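Side-chain contacts in DUF574 domain-containing protein (Thermobifida fusca, PDB 2QE6), which is an uncharacterised putative methyltransferase that binds S-adenosylmethionine and probably uses it as methyl donor for a substrate not yet identified: residues N257-P260 with G261-L264; I143-P147 with D148-M152. The protein carries 1 engineered substitution. One frame throughout, in Å; residues are numbered along the deposited sequence.

Contact 1: residues N257-P260 with G261-L264; sequences NLSP and GEQL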
loop_
_atom_site.group_PDB
_atom_site.type_symbol
_atom_site.label_atom_id
_atom_site.label_comp_id
_atom_site.label_asym_id
_atom_site.label_seq_id
_atom_site.Cartn_x
_atom_site.Cartn_y
_atom_site.Cartn_z
ATOM N N ASN A 257 -13.581 -11.396 17.965
ATOM C CA ASN A 257 -14.456 -12.073 17.040
ATOM C C ASN A 257 -14.054 -11.800 15.586
ATOM O O ASN A 257 -14.886 -11.517 14.758
ATOM C CB ASN A 257 -15.909 -11.637 17.284
ATOM C CG ASN A 257 -16.915 -12.562 16.635
ATOM O OD1 ASN A 257 -16.667 -13.758 16.534
ATOM N ND2 ASN A 257 -18.070 -12.019 16.210
ATOM N N LEU A 258 -12.784 -11.899 15.277
ATOM C CA LEU A 258 -12.304 -11.640 13.932
ATOM C C LEU A 258 -12.272 -12.959 13.168
ATOM O O LEU A 258 -11.990 -14.022 13.737
ATOM C CB LEU A 258 -10.900 -11.036 13.966
ATOM C CG LEU A 258 -10.749 -9.624 14.538
ATOM C CD1 LEU A 258 -9.285 -9.244 14.426
ATOM C CD2 LEU A 258 -11.630 -8.594 13.807
ATOM N N SER A 259 -12.578 -12.881 11.882
ATOM C CA SER A 259 -12.444 -14.023 10.986
ATOM C C SER A 259 -10.987 -14.229 10.603
ATOM O O SER A 259 -10.160 -13.324 10.779
ATOM C CB SER A 259 -13.223 -13.770 9.706
ATOM O OG SER A 259 -12.636 -12.677 9.066
ATOM N N PRO A 260 -10.654 -15.417 10.048
ATOM C CA PRO A 260 -9.303 -15.642 9.505
ATOM C C PRO A 260 -8.814 -14.542 8.553
ATOM O O PRO A 260 -7.664 -14.073 8.687
ATOM C CB PRO A 260 -9.450 -17.001 8.810
ATOM C CG PRO A 260 -10.440 -17.714 9.662
ATOM C CD PRO A 260 -11.476 -16.648 9.949
ATOM N N GLY A 261 -9.698 -14.071 7.662
ATOM C CA GLY A 261 -9.335 -13.005 6.714
ATOM C C GLY A 261 -8.998 -11.656 7.346
ATOM O O GLY A 261 -8.241 -10.854 6.778
ATOM N N GLU A 262 -9.586 -11.393 8.515
ATOM C CA GLU A 262 -9.302 -10.192 9.301
ATOM C C GLU A 262 -8.008 -10.321 10.134
ATOM O O GLU A 262 -7.608 -9.369 10.810
ATOM C CB GLU A 262 -10.510 -9.852 10.180
ATOM C CG GLU A 262 -11.711 -9.387 9.361
ATOM C CD GLU A 262 -12.983 -9.270 10.197
ATOM O OE1 GLU A 262 -13.298 -10.206 10.963
ATOM O OE2 GLU A 262 -13.669 -8.239 10.092
ATOM N N GLN A 263 -7.348 -11.474 10.086
ATOM C CA GLN A 263 -6.090 -11.667 10.842
ATOM C C GLN A 263 -4.838 -11.910 9.993
ATOM O O GLN A 263 -3.795 -12.372 10.503
ATOM C CB GLN A 263 -6.260 -12.812 11.820
ATOM C CG GLN A 263 -7.271 -12.480 12.911
ATOM C CD GLN A 263 -7.619 -13.685 13.671
ATOM O OE1 GLN A 263 -7.109 -13.889 14.739
ATOM N NE2 GLN A 263 -8.449 -14.535 13.098
ATOM N N LEU A 264 -4.932 -11.563 8.711
ATOM C CA LEU A 264 -3.836 -11.731 7.772
ATOM C C LEU A 264 -2.896 -10.512 7.720
ATOM O O LEU A 264 -1.728 -10.670 7.442
ATOM C CB LEU A 264 -4.372 -12.067 6.345
ATOM C CG LEU A 264 -4.824 -13.522 6.125
ATOM C CD1 LEU A 264 -5.475 -13.658 4.720
ATOM C CD2 LEU A 264 -3.724 -14.517 6.349
HETATM O O HOH W 1 -10.810 -16.309 13.686
#
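S259 and E262 face each other across a tight turn with their CA atoms 5.2 Å apart, in an irregular loop. The backbone bond from Q263 N to P260 O, 3.0 Å, closes the bend, and a weaker one runs from E262 N to S259 O. With CG beside its backbone N (chi1 -68°), the side chain of E262 runs back along the turn, extended beyond CG, and brings OE1 to S259. OE1 takes two donors: S259 N, 2.9 Å away, arrives almost straight (170°) on the anti lone pair, and S259 OG, at 3.2 Å, comes from above the carboxylate plane. E262 N gives a weak bond to S259 OG, so the exchange resembles a capping box, though no regular helix follows. L258 crosses E262 at about a right angle, its CD2 3.7 Å from OE1. Q263 NE2 reaches S259 O at 3.1 Å from above the carbonyl plane, and a water donates to L258 O and accepts a weak bond from NE2. Replacing E262 by an alanine would probably leave S259 N and OG without this shared acceptor and remove one tie across the bend. The carboxylate thus links backbone and hydroxyl, helping hold the turn before strand 265-271.

Contact 2: residues I143-P147 with D148-M152; sequences ILNHP and DVRRM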
loop_
_atom_site.group_PDB
_atom_site.type_symbol
_atom_site.label_atom_id
_atom_site.label_comp_id
_atom_site.label_asym_id
_atom_site.label_seq_id
_atom_site.Cartn_x
_atom_site.Cartn_y
_atom_site.Cartn_z
ATOM N N ILE A 143 13.371 7.426 -6.642
ATOM C CA ILE A 143 11.991 7.903 -6.469
ATOM C C ILE A 143 11.964 9.335 -5.902
ATOM O O ILE A 143 11.262 10.209 -6.421
ATOM C CB ILE A 143 11.159 6.934 -5.606
ATOM C CG1 ILE A 143 10.809 5.686 -6.417
ATOM C CG2 ILE A 143 9.867 7.581 -5.105
ATOM C CD1 ILE A 143 10.390 4.523 -5.557
ATOM N N LEU A 144 12.758 9.582 -4.867
ATOM C CA LEU A 144 12.710 10.867 -4.184
ATOM C C LEU A 144 13.248 12.016 -5.033
ATOM O O LEU A 144 13.015 13.187 -4.717
ATOM C CB LEU A 144 13.429 10.790 -2.841
ATOM C CG LEU A 144 12.794 9.862 -1.795
ATOM C CD1 LEU A 144 13.790 9.601 -0.670
ATOM C CD2 LEU A 144 11.480 10.460 -1.263
ATOM N N ASN A 145 13.956 11.691 -6.113
ATOM C CA ASN A 145 14.508 12.705 -7.005
ATOM C C ASN A 145 13.803 12.800 -8.359
ATOM O O ASN A 145 14.155 13.621 -9.190
ATOM C CB ASN A 145 16.007 12.475 -7.134
ATOM C CG ASN A 145 16.729 12.759 -5.816
ATOM O OD1 ASN A 145 16.820 13.903 -5.393
ATOM N ND2 ASN A 145 17.182 11.720 -5.143
ATOM N N HIS A 146 12.759 11.995 -8.535
ATOM C CA HIS A 146 11.980 11.965 -9.770
ATOM C C HIS A 146 11.276 13.325 -9.991
ATOM O O HIS A 146 10.810 13.942 -9.018
ATOM C CB HIS A 146 10.969 10.792 -9.689
ATOM C CG HIS A 146 10.347 10.438 -11.001
ATOM N ND1 HIS A 146 9.341 11.187 -11.572
ATOM C CD2 HIS A 146 10.616 9.438 -11.874
ATOM C CE1 HIS A 146 9.011 10.659 -12.736
ATOM N NE2 HIS A 146 9.764 9.590 -12.939
ATOM N N PRO A 147 11.240 13.827 -11.256
ATOM C CA PRO A 147 10.575 15.101 -11.543
ATOM C C PRO A 147 9.133 15.215 -11.046
ATOM O O PRO A 147 8.701 16.313 -10.699
ATOM C CB PRO A 147 10.619 15.209 -13.082
ATOM C CG PRO A 147 11.168 13.931 -13.585
ATOM C CD PRO A 147 11.859 13.249 -12.465
ATOM N N ASP A 148 8.396 14.106 -11.014
ATOM C CA ASP A 148 7.010 14.131 -10.534
ATOM C C ASP A 148 7.025 14.362 -9.043
ATOM O O ASP A 148 6.226 15.164 -8.550
ATOM C CB ASP A 148 6.221 12.862 -10.887
ATOM C CG ASP A 148 5.846 12.776 -12.377
ATOM O OD1 ASP A 148 5.720 13.815 -13.063
ATOM O OD2 ASP A 148 5.654 11.649 -12.865
ATOM N N VAL A 149 7.956 13.701 -8.335
ATOM C CA VAL A 149 8.151 13.942 -6.904
ATOM C C VAL A 149 8.610 15.361 -6.620
ATOM O O VAL A 149 7.991 16.053 -5.798
ATOM C CB VAL A 149 9.093 12.897 -6.263
ATOM C CG1 VAL A 149 9.453 13.279 -4.847
ATOM C CG2 VAL A 149 8.400 11.577 -6.268
ATOM N N ARG A 150 9.655 15.811 -7.318
ATOM C CA ARG A 150 10.225 17.132 -7.034
ATOM C C ARG A 150 9.278 18.279 -7.356
ATOM O O ARG A 150 9.252 19.274 -6.636
ATOM C CB ARG A 150 11.599 17.303 -7.700
ATOM C CG ARG A 150 12.637 16.359 -7.052
ATOM C CD ARG A 150 13.984 17.014 -6.778
ATOM N NE ARG A 150 14.785 17.063 -8.001
ATOM C CZ ARG A 150 16.071 16.718 -8.111
ATOM N NH1 ARG A 150 16.778 16.300 -7.066
ATOM N NH2 ARG A 150 16.664 16.810 -9.296
ATOM N N ARG A 151 8.457 18.121 -8.388
ATOM C CA ARG A 151 7.484 19.155 -8.718
ATOM C C ARG A 151 6.190 19.086 -7.893
ATOM O O ARG A 151 5.432 20.048 -7.887
ATOM C CB ARG A 151 7.160 19.144 -10.212
ATOM C CG ARG A 151 6.121 18.130 -10.627
ATOM C CD ARG A 151 6.045 17.962 -12.161
ATOM N NE ARG A 151 5.086 16.898 -12.495
ATOM C CZ ARG A 151 3.754 17.039 -12.510
ATOM N NH1 ARG A 151 3.184 18.219 -12.244
ATOM N NH2 ARG A 151 2.982 15.992 -12.815
HETATM N N MSE A 152 5.940 17.975 -7.200
HETATM C CA MSE A 152 4.680 17.777 -6.454
HETATM C C MSE A 152 4.811 17.842 -4.942
HETATM O O MSE A 152 3.896 18.288 -4.269
HETATM C CB MSE A 152 4.089 16.402 -6.780
HETATM C CG MSE A 152 3.598 16.285 -8.202
HETATM SE SE MSE A 152 1.862 17.077 -8.375
HETATM C CE MSE A 152 1.264 15.633 -9.511
#
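H146 caps the helix that starts at P147, and its side chain meets the next residues atom by atom. CB lies 4.3 Å from V149 CG2. With CG anti to the backbone N (chi1 -166°), the imidazole swings forward over the start of the helix. Its ND1 accepts from D148 N at 3.1 Å; the bond is nearly straight (165°) and lies close to the ring plane, the geometry of an N-cap bond. One atom further, CE1 sits 3.5 Å from D148 OD2, ring and carboxylate side by side with their planes 42° apart. P147 CD packs over one face of the ring near its rim, 3.3 Å above the plane, and the ring also stacks with F133 of strand 130-134.

The backbone carbonyl of the same residue opens the helical pattern, for R150 N donates to H146 O at 2.8 Å. Below the cap, V149 CG2 lies 3.2 Å from I143 O, with I143 CG2 further off, and V149 also touches V108 and F133, so the junction between the two short helices is fastened to the sheet. At the outer side, D148 OD1 forms a salt bridge with R151 NE, 3.2 Å away, one turn further on.

Because ND1 serves as acceptor, the imidazole is likely to be neutral with its proton on NE2. The negative D148, near the helix start, would also suit the helix dipole, and its bond to R151 probably steadies the first turn.

Contact 2 comes first along the chain, at the junction of helices 140-145 and 147-152, and contact 1 follows in the loop between strands 235-243 and 265-271. Their centres are 38 Å apart on opposite sides of the chain's centre; the nearest atoms are about 23 Å apart. Both flank the mixed seven-stranded sheet of the Rossmann-like methyltransferase fold: contact 2 packs by strands 130-134 and 106-111 at one edge, contact 1 leads into the antiparallel strand 265-271 near the other. The side chain of I143 is about 6 Å from the bound S-adenosylmethionine, whereas that of L264 is about 9 Å from that of N61, a binding-site residue. The two therefore lie on separate flanks, without touching.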